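Local coordinates for protein RhCC (Rhodococcus jostii, PDB 4U5R) that probably acts as a cofactor-independent oxygenase of the tautomerase superfamily and is able to bind magnesium, working as an assembly of three identical subunits, at residues 3-8 with 41-46; 63-68 with 104-109. The protein carries 1 engineered substitution. All blocks are in the same frame, centred on the assembly; numbering follows the deposited sequence.

Each interaction joins the two parallel strands of one beta-alpha-beta unit, and the two units follow one another along the chain: the unit of interaction 1 (strand 2-8, helix 14-32, strand 40-46) is complete before that of interaction 2 (strand 61-68, helix 76-90, strand 100-107) begins. Their centres are about 14 Å apart in one four-stranded mixed sheet, where the inner strands 2-8 and 61-68 run antiparallel side by side and probably hydrogen-bond through Glu4 with Arg65 and Phe6 with Arg63. This doubled unit is the hallmark of the tautomerase superfamily. The outer strands, 40-46 and 100-107, pair with strands of neighbouring subunits, carrying the sheet through the trimer.

Interaction 1: 3-8 with 41-46; sequences WEIFTP and VLFKDM
Lys44 sets off with CG anti to its own carbonyl carbon (chi1 -64°) and then runs fully extended, while Glu4 starts the same way and extends through chi2 (174°); these torsions carry the ammonium and the carboxylate to one place on the same face of the sheet. There Lys44 NZ meets Glu4 OE2 in a salt bridge, modelled at 2.4 Å, too short for its exact length to be relied on. Phe6, paired with Lys44 across the strands and on the same face, stands alongside the lysine, and its CE1 lies 3.3 Å from Lys44 CD. A long aliphatic chain suits this place, because its methylenes can pack alongside the ring while the charge travels on to the glutamate. Met46, its chain bent at chi2 and chi3, brings SD to the edge of the same ring, 4.0 Å from Phe6 CD1, a Met-aromatic contact.

On the other face, the part formed by Trp3, Ile5, Val41 and Phe43 is apolar. Ile5 reaches with CD1 to Val41 CG1 at 3.8 Å and to Phe43 CE1 at 3.9 Å. Helix 14-32 makes the beta-alpha-beta crossover, packing on these four residues. Between the two faces five backbone bonds zip the strands in parallel register, among them Ile5 N to Leu42 O at 2.9 Å.

At the C-terminal end of the apolar face lie Thr7, whose OG1 donates to Pro8 O, and Asp45, whose OD2 accepts a hydrogen bond from the backbone N of Asn10. At the opposite end Trp3 NE1 hydrogen-bonds to Tyr28 OH. The two carboxylate oxygens of Glu4 have different partners, OE2 the lysine and OE1 a bound Tris molecule, probably from the crystallisation liquor; Lys44 thus helps to fix the carboxylate that faces the bound molecule.

Interaction 2: 63-68 with 104-109; sequences RIRLDH and HIAETP. Engineered in segment 104-109: Ala106 (natural residue Asp).
The His104 ring has Arg65 CG over one face, 3.5 Å from its CE1, and takes Arg63 NH1 at its edge: that nitrogen donates to His104 ND1 at 2.9 Å, lying in the ring plane, with the guanidinium turned 73° from the ring. With ND1 accepting, NE2 can serve Asp67 of a neighbouring subunit, so an imidazole fits between an arginine and a carboxylate. On the reverse side of the sheet, Ile105 CG2 sits over the centre of the His68 ring in a CH-pi contact, 4.1 Å from the centroid. At that ring's edge a water joins His68 ND1 to Glu107 OE2; His68 NE2 bonds to Tyr28 OH, and Glu107 OE2 also accepts from the backbone N of Met73.

These strands close the second beta-alpha-beta unit of the tautomerase fold, with helix 76-90 packed on Ile105 and His68. Five backbone hydrogen bonds in parallel register hold them, including His68 N to Ala106 O at 2.8 Å. Leu66 packs CG against Ile105 CG1 at 3.8 Å.

Arg65, extended from CG to NE, puts NH1 2.8 Å from Asp67 OD1 in a salt bridge; its NE binds Asp67 of a neighbouring subunit. Asp67 OD2 is held in turn by Arg65 NE and His104 NE2 of the other neighbouring subunit, so the bridge repeats around the trimer. The engineered Ala106, an aspartate in nature and a magnesium ligand, offers only a methyl, CB, 3.6 Å from Asp67 OD1, and no metal is bound to this chain.

Interaction 1: 3-8 with 41-46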
ATOM      1  N   TRP B   3       8.857   4.359   1.150  1.00 10.58           N
ATOM      2  CA  TRP B   3       8.141   5.285   2.032  1.00 13.42           C
ATOM      3  C   TRP B   3       7.161   6.169   1.284  1.00 10.78           C
ATOM      4  O   TRP B   3       7.484   6.725   0.232  1.00 10.88           O
ATOM      5  CB  TRP B   3       9.113   6.203   2.775  1.00 12.31           C
ATOM      6  CG  TRP B   3       9.914   5.596   3.868  1.00  9.61           C
ATOM      7  CD1 TRP B   3      10.776   4.532   3.780  1.00 11.60           C
ATOM      8  CD2 TRP B   3       9.990   6.067   5.211  1.00 10.45           C
ATOM      9  NE1 TRP B   3      11.352   4.295   5.008  1.00 12.63           N
ATOM     10  CE2 TRP B   3      10.887   5.228   5.900  1.00 11.52           C
ATOM     11  CE3 TRP B   3       9.358   7.104   5.907  1.00 10.79           C
ATOM     12  CZ2 TRP B   3      11.184   5.401   7.254  1.00 12.69           C
ATOM     13  CZ3 TRP B   3       9.661   7.282   7.255  1.00 12.16           C
ATOM     14  CH2 TRP B   3      10.555   6.424   7.913  1.00 12.49           C
ATOM     15  N   GLU B   4       5.972   6.314   1.851  1.00  9.08           N
ATOM     16  CA  GLU B   4       5.007   7.289   1.387  1.00  9.34           C
ATOM     17  C   GLU B   4       4.766   8.304   2.476  1.00 11.05           C
ATOM     18  O   GLU B   4       4.428   7.924   3.586  1.00 11.88           O
ATOM     19  CB  GLU B   4       3.695   6.624   1.046  1.00 11.27           C
ATOM     20  CG  GLU B   4       3.697   5.768  -0.184  1.00 12.01           C
ATOM     21  CD  GLU B   4       2.376   5.049  -0.322  1.00 14.19           C
ATOM     22  OE1 GLU B   4       2.050   4.240   0.575  1.00 18.56           O
ATOM     23  OE2 GLU B   4       1.643   5.331  -1.287  1.00 13.40           O
ATOM     24  N   ILE B   5       4.906   9.588   2.156  1.00  9.74           N
ATOM     25  CA  ILE B   5       4.603  10.631   3.122  1.00 10.71           C
ATOM     26  C   ILE B   5       3.534  11.552   2.559  1.00 10.70           C
ATOM     27  O   ILE B   5       3.760  12.274   1.594  1.00  9.89           O
ATOM     28  CB  ILE B   5       5.885  11.408   3.509  1.00  8.55           C
ATOM     29  CG1 ILE B   5       6.919  10.416   4.064  1.00  9.83           C
ATOM     30  CG2 ILE B   5       5.572  12.502   4.522  1.00  9.52           C
ATOM     31  CD1 ILE B   5       8.233  11.027   4.494  1.00 10.20           C
ATOM     32  N   PHE B   6       2.347  11.467   3.144  1.00 10.14           N
ATOM     33  CA  PHE B   6       1.193  12.256   2.734  1.00  9.80           C
ATOM     34  C   PHE B   6       1.108  13.505   3.587  1.00 10.27           C
ATOM     35  O   PHE B   6       0.929  13.404   4.791  1.00  9.69           O
ATOM     36  CB  PHE B   6      -0.093  11.441   2.893  1.00 12.10           C
ATOM     37  CG  PHE B   6      -0.151  10.208   2.042  1.00 10.29           C
ATOM     38  CD1 PHE B   6      -0.681  10.264   0.766  1.00 14.07           C
ATOM     39  CD2 PHE B   6       0.267   8.980   2.543  1.00 10.86           C
ATOM     40  CE1 PHE B   6      -0.773   9.123  -0.011  1.00 15.25           C
ATOM     41  CE2 PHE B   6       0.188   7.836   1.769  1.00 11.09           C
ATOM     42  CZ  PHE B   6      -0.324   7.907   0.487  1.00 14.20           C
ATOM     43  N   THR B   7       1.242  14.679   2.972  1.00 11.81           N
ATOM     44  CA  THR B   7       1.292  15.956   3.701  1.00 11.45           C
ATOM     45  C   THR B   7       0.229  16.957   3.254  1.00 11.99           C
ATOM     46  O   THR B   7      -0.250  16.884   2.122  1.00 13.56           O
ATOM     47  CB  THR B   7       2.647  16.670   3.511  1.00 14.08           C
ATOM     48  OG1 THR B   7       2.722  17.188   2.177  1.00 15.45           O
ATOM     49  CG2 THR B   7       3.809  15.725   3.754  1.00 16.97           C
ATOM     50  N   PRO B   8      -0.120  17.917   4.128  1.00 13.20           N
ATOM     51  CA  PRO B   8      -0.849  19.084   3.633  1.00 14.06           C
ATOM     52  C   PRO B   8      -0.107  19.666   2.451  1.00 14.01           C
ATOM     53  O   PRO B   8       1.130  19.656   2.471  1.00 17.74           O
ATOM     54  CB  PRO B   8      -0.823  20.053   4.820  1.00 15.81           C
ATOM     55  CG  PRO B   8      -0.705  19.178   6.013  1.00 14.25           C
ATOM     56  CD  PRO B   8       0.126  17.988   5.581  1.00 12.75           C
ATOM     57  N   VAL B  41      11.538   7.520  -1.154  1.00 10.62           N
ATOM     58  CA  VAL B  41      10.561   8.299  -0.400  1.00 10.55           C
ATOM     59  C   VAL B  41       9.675   9.083  -1.369  1.00 10.52           C
ATOM     60  O   VAL B  41      10.144   9.931  -2.156  1.00 10.36           O
ATOM     61  CB  VAL B  41      11.225   9.276   0.597  1.00  9.01           C
ATOM     62  CG1 VAL B  41      10.146  10.016   1.378  1.00 10.05           C
ATOM     63  CG2 VAL B  41      12.135   8.549   1.567  1.00 11.11           C
ATOM     64  N   LEU B  42       8.382   8.801  -1.325  1.00 10.73           N
ATOM     65  CA  LEU B  42       7.442   9.474  -2.210  1.00  9.15           C
ATOM     66  C   LEU B  42       6.638  10.496  -1.408  1.00 10.70           C
ATOM     67  O   LEU B  42       5.921  10.126  -0.475  1.00 11.49           O
ATOM     68  CB  LEU B  42       6.503   8.461  -2.891  1.00 11.32           C
ATOM     69  CG  LEU B  42       7.146   7.245  -3.576  1.00  9.92           C
ATOM     70  CD1 LEU B  42       6.085   6.376  -4.241  1.00 13.97           C
ATOM     71  CD2 LEU B  42       8.190   7.689  -4.595  1.00 13.15           C
ATOM     72  N   PHE B  43       6.789  11.774  -1.755  1.00 10.38           N
ATOM     73  CA  PHE B  43       6.012  12.836  -1.119  1.00 11.32           C
ATOM     74  C   PHE B  43       4.719  13.100  -1.870  1.00 11.77           C
ATOM     75  O   PHE B  43       4.716  13.341  -3.078  1.00 11.71           O
ATOM     76  CB  PHE B  43       6.831  14.126  -1.026  1.00 10.91           C
ATOM     77  CG  PHE B  43       7.968  14.033  -0.072  1.00  9.09           C
ATOM     78  CD1 PHE B  43       7.761  14.251   1.280  1.00  9.93           C
ATOM     79  CD2 PHE B  43       9.234  13.701  -0.511  1.00 11.18           C
ATOM     80  CE1 PHE B  43       8.794  14.131   2.179  1.00 11.06           C
ATOM     81  CE2 PHE B  43      10.283  13.596   0.382  1.00 10.44           C
ATOM     82  CZ  PHE B  43      10.060  13.823   1.732  1.00 12.71           C
ATOM     83  N   LYS B  44       3.610  13.055  -1.147  1.00 12.68           N
ATOM     84  CA  LYS B  44       2.312  13.194  -1.780  1.00 11.62           C
ATOM     85  C   LYS B  44       1.566  14.350  -1.120  1.00 15.23           C
ATOM     86  O   LYS B  44       1.096  14.240   0.016  1.00 15.40           O
ATOM     87  CB  LYS B  44       1.548  11.862  -1.686  1.00 16.19           C
ATOM     88  CG  LYS B  44       2.246  10.725  -2.464  1.00 17.53           C
ATOM     89  CD  LYS B  44       1.682   9.346  -2.144  1.00 20.20           C
ATOM     90  CE  LYS B  44       2.270   8.272  -3.036  1.00 21.22           C
ATOM     91  NZ  LYS B  44       1.452   7.032  -2.941  1.00 20.97           N
ATOM     92  N   ASP B  45       1.500  15.475  -1.832  1.00 14.02           N
ATOM     93  CA  ASP B  45       0.768  16.639  -1.371  1.00 13.72           C
ATOM     94  C   ASP B  45      -0.733  16.382  -1.443  1.00 16.57           C
ATOM     95  O   ASP B  45      -1.261  16.000  -2.493  1.00 16.74           O
ATOM     96  CB  ASP B  45       1.148  17.872  -2.203  1.00 19.18           C
ATOM     97  CG  ASP B  45       2.269  18.682  -1.572  1.00 20.92           C
ATOM     98  OD1 ASP B  45       2.776  18.286  -0.504  1.00 24.43           O
ATOM     99  OD2 ASP B  45       2.647  19.720  -2.149  1.00 29.21           O
ATOM    100  N   MET B  46      -1.411  16.563  -0.313  1.00 14.18           N
ATOM    101  CA  MET B  46      -2.855  16.388  -0.257  1.00 13.05           C
ATOM    102  C   MET B  46      -3.550  17.728  -0.150  1.00 13.34           C
ATOM    103  O   MET B  46      -3.304  18.482   0.798  1.00 15.10           O
ATOM    104  CB  MET B  46      -3.256  15.516   0.932  1.00 14.38           C
ATOM    105  CG  MET B  46      -2.622  14.141   0.919  1.00 16.03           C
ATOM    106  SD  MET B  46      -3.169  13.122  -0.472  1.00 20.61           S
ATOM    107  CE  MET B  46      -4.899  12.826  -0.101  1.00 19.13           C
TER

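Interaction 2: 63-68 with 104-109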
ATOM      1  N   ARG B  63       0.447  11.684   7.194  1.00 11.42           N
ATOM      2  CA  ARG B  63       0.331  10.226   7.298  1.00  8.25           C
ATOM      3  C   ARG B  63       1.492   9.551   6.576  1.00 10.74           C
ATOM      4  O   ARG B  63       1.720   9.813   5.393  1.00 10.56           O
ATOM      5  CB  ARG B  63      -1.021   9.765   6.723  1.00 11.02           C
ATOM      6  CG  ARG B  63      -1.424   8.319   7.038  1.00  8.96           C
ATOM      7  CD  ARG B  63      -1.410   8.087   8.543  1.00 10.08           C
ATOM      8  NE  ARG B  63      -2.001   6.801   8.892  1.00 11.10           N
ATOM      9  CZ  ARG B  63      -1.354   5.641   8.954  1.00 13.68           C
ATOM     10  NH1 ARG B  63      -0.059   5.550   8.646  1.00 12.44           N
ATOM     11  NH2 ARG B  63      -2.033   4.555   9.304  1.00 13.05           N
ATOM     12  N   ILE B  64       2.213   8.678   7.284  1.00 11.66           N
ATOM     13  CA  ILE B  64       3.382   7.985   6.732  1.00 10.25           C
ATOM     14  C   ILE B  64       3.137   6.479   6.693  1.00  9.65           C
ATOM     15  O   ILE B  64       2.642   5.899   7.661  1.00  8.73           O
ATOM     16  CB  ILE B  64       4.658   8.244   7.569  1.00 10.00           C
ATOM     17  CG1 ILE B  64       4.898   9.745   7.797  1.00 13.41           C
ATOM     18  CG2 ILE B  64       5.856   7.510   6.936  1.00 11.93           C
ATOM     19  CD1 ILE B  64       4.528  10.190   9.227  1.00 15.20           C
ATOM     20  N   ARG B  65       3.461   5.844   5.573  1.00 10.63           N
ATOM     21  CA  ARG B  65       3.345   4.391   5.464  1.00 12.07           C
ATOM     22  C   ARG B  65       4.566   3.858   4.747  1.00 12.76           C
ATOM     23  O   ARG B  65       4.986   4.437   3.774  1.00 11.93           O
ATOM     24  CB  ARG B  65       2.074   3.991   4.707  1.00 12.37           C
ATOM     25  CG  ARG B  65       1.891   2.486   4.596  1.00 14.53           C
ATOM     26  CD  ARG B  65       0.924   2.094   3.481  1.00 14.94           C
ATOM     27  NE  ARG B  65       0.675   0.657   3.567  1.00 14.55           N
ATOM     28  CZ  ARG B  65       1.490  -0.269   3.082  1.00 17.43           C
ATOM     29  NH1 ARG B  65       2.598   0.089   2.438  1.00 15.51           N
ATOM     30  NH2 ARG B  65       1.192  -1.554   3.241  1.00 18.15           N
ATOM     31  N   LEU B  66       5.124   2.742   5.186  1.00 10.86           N
ATOM     32  CA  LEU B  66       6.287   2.228   4.485  1.00 11.06           C
ATOM     33  C   LEU B  66       6.266   0.725   4.399  1.00 11.30           C
ATOM     34  O   LEU B  66       5.747   0.085   5.292  1.00 12.90           O
ATOM     35  CB  LEU B  66       7.559   2.740   5.165  1.00 14.17           C
ATOM     36  CG  LEU B  66       7.794   2.512   6.664  1.00 15.53           C
ATOM     37  CD1 LEU B  66       9.233   2.125   6.976  1.00 14.62           C
ATOM     38  CD2 LEU B  66       7.379   3.743   7.451  1.00 14.93           C
ATOM     39  N   ASP B  67       6.756   0.184   3.278  1.00 10.60           N
ATOM     40  CA  ASP B  67       7.098  -1.238   3.175  1.00 12.33           C
ATOM     41  C   ASP B  67       8.577  -1.477   3.408  1.00 11.16           C
ATOM     42  O   ASP B  67       9.424  -0.728   2.908  1.00 11.37           O
ATOM     43  CB  ASP B  67       6.758  -1.811   1.790  1.00  9.44           C
ATOM     44  CG  ASP B  67       5.262  -1.859   1.496  1.00 12.23           C
ATOM     45  OD1 ASP B  67       4.439  -2.036   2.408  1.00 12.72           O
ATOM     46  OD2 ASP B  67       4.908  -1.766   0.307  1.00 11.33           O
ATOM     47  N   HIS B  68       8.889  -2.545   4.134  1.00 13.12           N
ATOM     48  CA  HIS B  68      10.248  -3.053   4.208  1.00 14.03           C
ATOM     49  C   HIS B  68      10.312  -4.305   3.366  1.00 14.08           C
ATOM     50  O   HIS B  68       9.499  -5.215   3.557  1.00 15.09           O
ATOM     51  CB  HIS B  68      10.641  -3.363   5.646  1.00 13.54           C
ATOM     52  CG  HIS B  68      11.114  -2.171   6.415  1.00 11.94           C
ATOM     53  ND1 HIS B  68      11.586  -2.272   7.703  1.00 14.87           N
ATOM     54  CD2 HIS B  68      11.218  -0.860   6.077  1.00 13.61           C
ATOM     55  CE1 HIS B  68      11.959  -1.079   8.132  1.00 14.18           C
ATOM     56  NE2 HIS B  68      11.745  -0.204   7.165  1.00 13.24           N
ATOM     57  N   HIS B 104       2.969   3.716  10.003  1.00 11.18           N
ATOM     58  CA  HIS B 104       3.022   2.268  10.153  1.00 10.00           C
ATOM     59  C   HIS B 104       3.844   1.598   9.056  1.00 10.59           C
ATOM     60  O   HIS B 104       4.089   2.176   7.991  1.00 10.35           O
ATOM     61  CB  HIS B 104       1.600   1.662  10.251  1.00 10.74           C
ATOM     62  CG  HIS B 104       0.841   1.582   8.958  1.00 10.81           C
ATOM     63  ND1 HIS B 104       0.238   2.672   8.369  1.00 11.09           N
ATOM     64  CD2 HIS B 104       0.517   0.514   8.185  1.00 14.81           C
ATOM     65  CE1 HIS B 104      -0.384   2.292   7.266  1.00 11.26           C
ATOM     66  NE2 HIS B 104      -0.233   0.985   7.134  1.00 12.20           N
ATOM     67  N   ILE B 105       4.314   0.390   9.368  1.00 12.23           N
ATOM     68  CA  ILE B 105       5.177  -0.392   8.493  1.00 11.16           C
ATOM     69  C   ILE B 105       4.577  -1.757   8.157  1.00 12.65           C
ATOM     70  O   ILE B 105       3.966  -2.418   8.997  1.00 13.40           O
ATOM     71  CB  ILE B 105       6.560  -0.656   9.118  1.00 11.00           C
ATOM     72  CG1 ILE B 105       7.100   0.592   9.814  1.00 11.78           C
ATOM     73  CG2 ILE B 105       7.525  -1.202   8.061  1.00 13.85           C
ATOM     74  CD1 ILE B 105       8.551   0.462  10.276  1.00 12.31           C
ATOM     75  N   ALA B 106       4.775  -2.181   6.919  1.00 13.75           N
ATOM     76  CA  ALA B 106       4.456  -3.537   6.511  1.00 15.97           C
ATOM     77  C   ALA B 106       5.732  -4.190   5.987  1.00 16.04           C
ATOM     78  O   ALA B 106       6.624  -3.506   5.492  1.00 14.13           O
ATOM     79  CB  ALA B 106       3.370  -3.533   5.452  1.00 15.57           C
ATOM     80  N   GLU B 107       5.825  -5.507   6.118  1.00 13.16           N
ATOM     81  CA  GLU B 107       6.937  -6.263   5.570  1.00 16.25           C
ATOM     82  C   GLU B 107       6.385  -7.077   4.404  1.00 15.80           C
ATOM     83  O   GLU B 107       5.356  -7.749   4.543  1.00 17.25           O
ATOM     84  CB  GLU B 107       7.584  -7.160   6.638  1.00 17.83           C
ATOM     85  CG  GLU B 107       8.126  -6.376   7.835  1.00 19.53           C
ATOM     86  CD  GLU B 107       8.873  -7.241   8.844  1.00 22.15           C
ATOM     87  OE1 GLU B 107       8.302  -8.245   9.318  1.00 24.49           O
ATOM     88  OE2 GLU B 107      10.032  -6.915   9.165  1.00 18.82           O
ATOM     89  N   THR B 108       7.046  -6.969   3.254  1.00 12.67           N
ATOM     90  CA  THR B 108       6.613  -7.626   2.023  1.00 15.48           C
ATOM     91  C   THR B 108       7.725  -8.571   1.552  1.00 12.26           C
ATOM     92  O   THR B 108       8.879  -8.434   1.976  1.00 12.92           O
ATOM     93  CB  THR B 108       6.250  -6.592   0.911  1.00 10.89           C
ATOM     94  OG1 THR B 108       7.436  -5.948   0.444  1.00 12.22           O
ATOM     95  CG2 THR B 108       5.283  -5.517   1.444  1.00 12.11           C
ATOM     96  N   PRO B 109       7.379  -9.573   0.719  1.00 15.28           N
ATOM     97  CA  PRO B 109       8.341 -10.635   0.368  1.00 15.35           C
ATOM     98  C   PRO B 109       9.581 -10.169  -0.394  1.00 14.32           C
ATOM     99  O   PRO B 109       9.480  -9.575  -1.477  1.00 15.44           O
ATOM    100  CB  PRO B 109       7.517 -11.577  -0.517  1.00 15.08           C
ATOM    101  CG  PRO B 109       6.118 -11.332  -0.150  1.00 15.22           C
ATOM    102  CD  PRO B 109       6.013  -9.892   0.263  1.00 16.68           C
TER
HETATM  103  O   HOH W   1      11.754  -5.057   8.158  1.00 23.82           O